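Long-range contact in beta-galactosidase/beta-glucuronidase (Faecalibacterium prausnitzii L2-6, PDB 6MVF), which binds flavin mononucleotide and, as a glycoside hydrolase of family 2, probably hydrolyses beta-glucuronides: residues A[447-452]-A[526-531]. Numbering follows the deposited sequence.
Sequences TDVESY and WIWASH
V449 and S451 lie opposite W528 and A529 in backbone register across the inside of the TIM barrel, with CA atoms 8.6 Å apart for V449–W528 and 8.4 Å for S451–A529. Strands 450-453 and 529-532 are not sheet neighbours: strand 482-487 runs between them, parallel to both, and the two meet through the barrel interior near their N-terminal ends. The side chains of V449 and S451 both meet W528, whose indole bridges the gap. Its CA–CB bond points toward 447-452, and chi1 of 61°, folding CG back over the backbone, brings the NE1 edge up to E450. NE1 donates a nearly straight hydrogen bond to the backbone O of E450 (3.2 Å, 166° at the hydrogen). This oxygen lies in the indole plane, whereas NE1 stands above the E450 carbonyl plane. V449 lays CG2 over one face of the six-membered ring, a CH-pi contact 3.9 Å from the centroid; the methyl is shifted toward the rim, nearest CZ2. A529 CB lies against the opposite face near CE3 and CZ3, at a different corner. F393 meets the indole with planes at about 45°, and T430 touches both V449 and W528. The CA–CB bond of E450 points away from 526-531, and OE1 is hydrogen-bonded to H433 and H444. S451 OG approaches the indole obliquely, 3.4 Å from W528 CZ2, and also makes a weak hydrogen bond to E450 O, the acceptor for W528 NE1.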
loop_
_atom_site.group_PDB
_atom_site.type_symbol
_atom_site.label_atom_id
_atom_site.label_comp_id
_atom_site.label_asym_id
_atom_site.label_seq_id
_atom_site.Cartn_x
_atom_site.Cartn_y
_atom_site.Cartn_z
ATOM N N THR A 447 -21.231 35.281 26.303
ATOM C CA THR A 447 -21.075 33.896 25.880
ATOM C C THR A 447 -21.166 32.957 27.086
ATOM O O THR A 447 -21.090 33.381 28.241
ATOM C CB THR A 447 -19.745 33.714 25.129
ATOM O OG1 THR A 447 -18.641 34.095 25.967
ATOM C CG2 THR A 447 -19.726 34.559 23.833
ATOM N N ASP A 448 -21.353 31.661 26.796
ATOM C CA ASP A 448 -21.552 30.659 27.850
ATOM C C ASP A 448 -20.314 30.493 28.730
ATOM O O ASP A 448 -20.430 30.193 29.928
ATOM C CB ASP A 448 -21.930 29.295 27.246
ATOM C CG ASP A 448 -23.171 29.354 26.345
ATOM O OD1 ASP A 448 -24.151 30.053 26.696
ATOM O OD2 ASP A 448 -23.164 28.690 25.279
ATOM N N VAL A 449 -19.126 30.638 28.152
ATOM C CA VAL A 449 -17.868 30.544 28.877
ATOM C C VAL A 449 -16.961 31.632 28.312
ATOM O O VAL A 449 -17.303 32.310 27.338
ATOM C CB VAL A 449 -17.219 29.141 28.772
ATOM C CG1 VAL A 449 -18.134 28.061 29.361
ATOM C CG2 VAL A 449 -16.869 28.796 27.321
ATOM N N GLU A 450 -15.804 31.819 28.953
ATOM C CA GLU A 450 -14.982 33.002 28.715
ATOM C C GLU A 450 -13.529 32.673 29.017
ATOM O O GLU A 450 -13.232 31.885 29.919
ATOM C CB GLU A 450 -15.405 34.204 29.580
ATOM C CG GLU A 450 -16.791 34.761 29.284
ATOM C CD GLU A 450 -17.066 36.092 29.993
ATOM O OE1 GLU A 450 -16.252 37.041 29.847
ATOM O OE2 GLU A 450 -18.099 36.190 30.702
ATOM N N SER A 451 -12.627 33.309 28.278
ATOM C CA SER A 451 -11.211 33.097 28.519
ATOM C C SER A 451 -10.432 34.392 28.318
ATOM O O SER A 451 -10.843 35.286 27.570
ATOM C CB SER A 451 -10.643 31.989 27.617
ATOM O OG SER A 451 -11.049 30.701 28.057
ATOM N N TYR A 452 -9.285 34.462 28.977
ATOM C CA TYR A 452 -8.375 35.584 28.850
ATOM C C TYR A 452 -7.060 35.155 28.207
ATOM O O TYR A 452 -6.592 34.024 28.385
ATOM C CB TYR A 452 -8.093 36.217 30.211
ATOM C CG TYR A 452 -9.037 37.322 30.612
ATOM C CD1 TYR A 452 -10.239 37.040 31.223
ATOM C CD2 TYR A 452 -8.701 38.659 30.415
ATOM C CE1 TYR A 452 -11.095 38.059 31.628
ATOM C CE2 TYR A 452 -9.545 39.688 30.815
ATOM C CZ TYR A 452 -10.748 39.381 31.425
ATOM O OH TYR A 452 -11.613 40.387 31.827
ATOM N N TRP A 526 -11.109 24.199 38.297
ATOM C CA TRP A 526 -12.207 25.074 37.893
ATOM C C TRP A 526 -11.853 25.958 36.691
ATOM O O TRP A 526 -12.738 26.641 36.161
ATOM C CB TRP A 526 -12.648 25.925 39.092
ATOM C CG TRP A 526 -11.493 26.596 39.806
ATOM C CD1 TRP A 526 -10.798 26.112 40.882
ATOM C CD2 TRP A 526 -10.892 27.856 39.476
ATOM N NE1 TRP A 526 -9.807 26.990 41.239
ATOM C CE2 TRP A 526 -9.844 28.071 40.398
ATOM C CE3 TRP A 526 -11.136 28.816 38.493
ATOM C CZ2 TRP A 526 -9.036 29.221 40.368
ATOM C CZ3 TRP A 526 -10.335 29.959 38.461
ATOM C CH2 TRP A 526 -9.299 30.150 39.395
ATOM N N ILE A 527 -10.591 25.980 36.261
ATOM C CA ILE A 527 -10.234 26.535 34.958
ATOM C C ILE A 527 -10.707 25.534 33.913
ATOM O O ILE A 527 -10.197 24.413 33.848
ATOM C CB ILE A 527 -8.728 26.785 34.839
ATOM C CG1 ILE A 527 -8.264 27.822 35.879
ATOM C CG2 ILE A 527 -8.376 27.205 33.407
ATOM C CD1 ILE A 527 -8.615 29.255 35.543
ATOM N N TRP A 528 -11.711 25.907 33.124
ATOM C CA TRP A 528 -12.355 24.879 32.318
ATOM C C TRP A 528 -11.434 24.408 31.199
ATOM O O TRP A 528 -11.438 23.214 30.865
ATOM C CB TRP A 528 -13.715 25.363 31.783
ATOM C CG TRP A 528 -13.659 26.562 30.910
ATOM C CD1 TRP A 528 -13.663 27.863 31.312
ATOM C CD2 TRP A 528 -13.591 26.584 29.477
ATOM N NE1 TRP A 528 -13.596 28.694 30.222
ATOM C CE2 TRP A 528 -13.544 27.935 29.083
ATOM C CE3 TRP A 528 -13.556 25.589 28.489
ATOM C CZ2 TRP A 528 -13.461 28.322 27.742
ATOM C CZ3 TRP A 528 -13.491 25.965 27.160
ATOM C CH2 TRP A 528 -13.435 27.322 26.795
ATOM N N ALA A 529 -10.616 25.314 30.647
ATOM C CA ALA A 529 -9.630 24.955 29.632
ATOM C C ALA A 529 -8.516 25.995 29.606
ATOM O O ALA A 529 -8.788 27.194 29.624
ATOM C CB ALA A 529 -10.269 24.840 28.244
ATOM N N SER A 530 -7.277 25.525 29.551
ATOM C CA SER A 530 -6.102 26.340 29.283
ATOM C C SER A 530 -5.472 25.902 27.963
ATOM O O SER A 530 -5.447 24.706 27.639
ATOM C CB SER A 530 -5.074 26.228 30.423
ATOM O OG SER A 530 -4.722 24.876 30.678
ATOM N N HIS A 531 -4.955 26.876 27.210
ATOM C CA HIS A 531 -4.390 26.640 25.885
ATOM C C HIS A 531 -3.053 27.357 25.769
ATOM O O HIS A 531 -3.009 28.590 25.718
ATOM C CB HIS A 531 -5.340 27.123 24.794
ATOM C CG HIS A 531 -6.619 26.357 24.716
ATOM N ND1 HIS A 531 -7.796 26.820 25.264
ATOM C CD2 HIS A 531 -6.909 25.157 24.154
ATOM C CE1 HIS A 531 -8.758 25.942 25.038
ATOM N NE2 HIS A 531 -8.246 24.925 24.367
#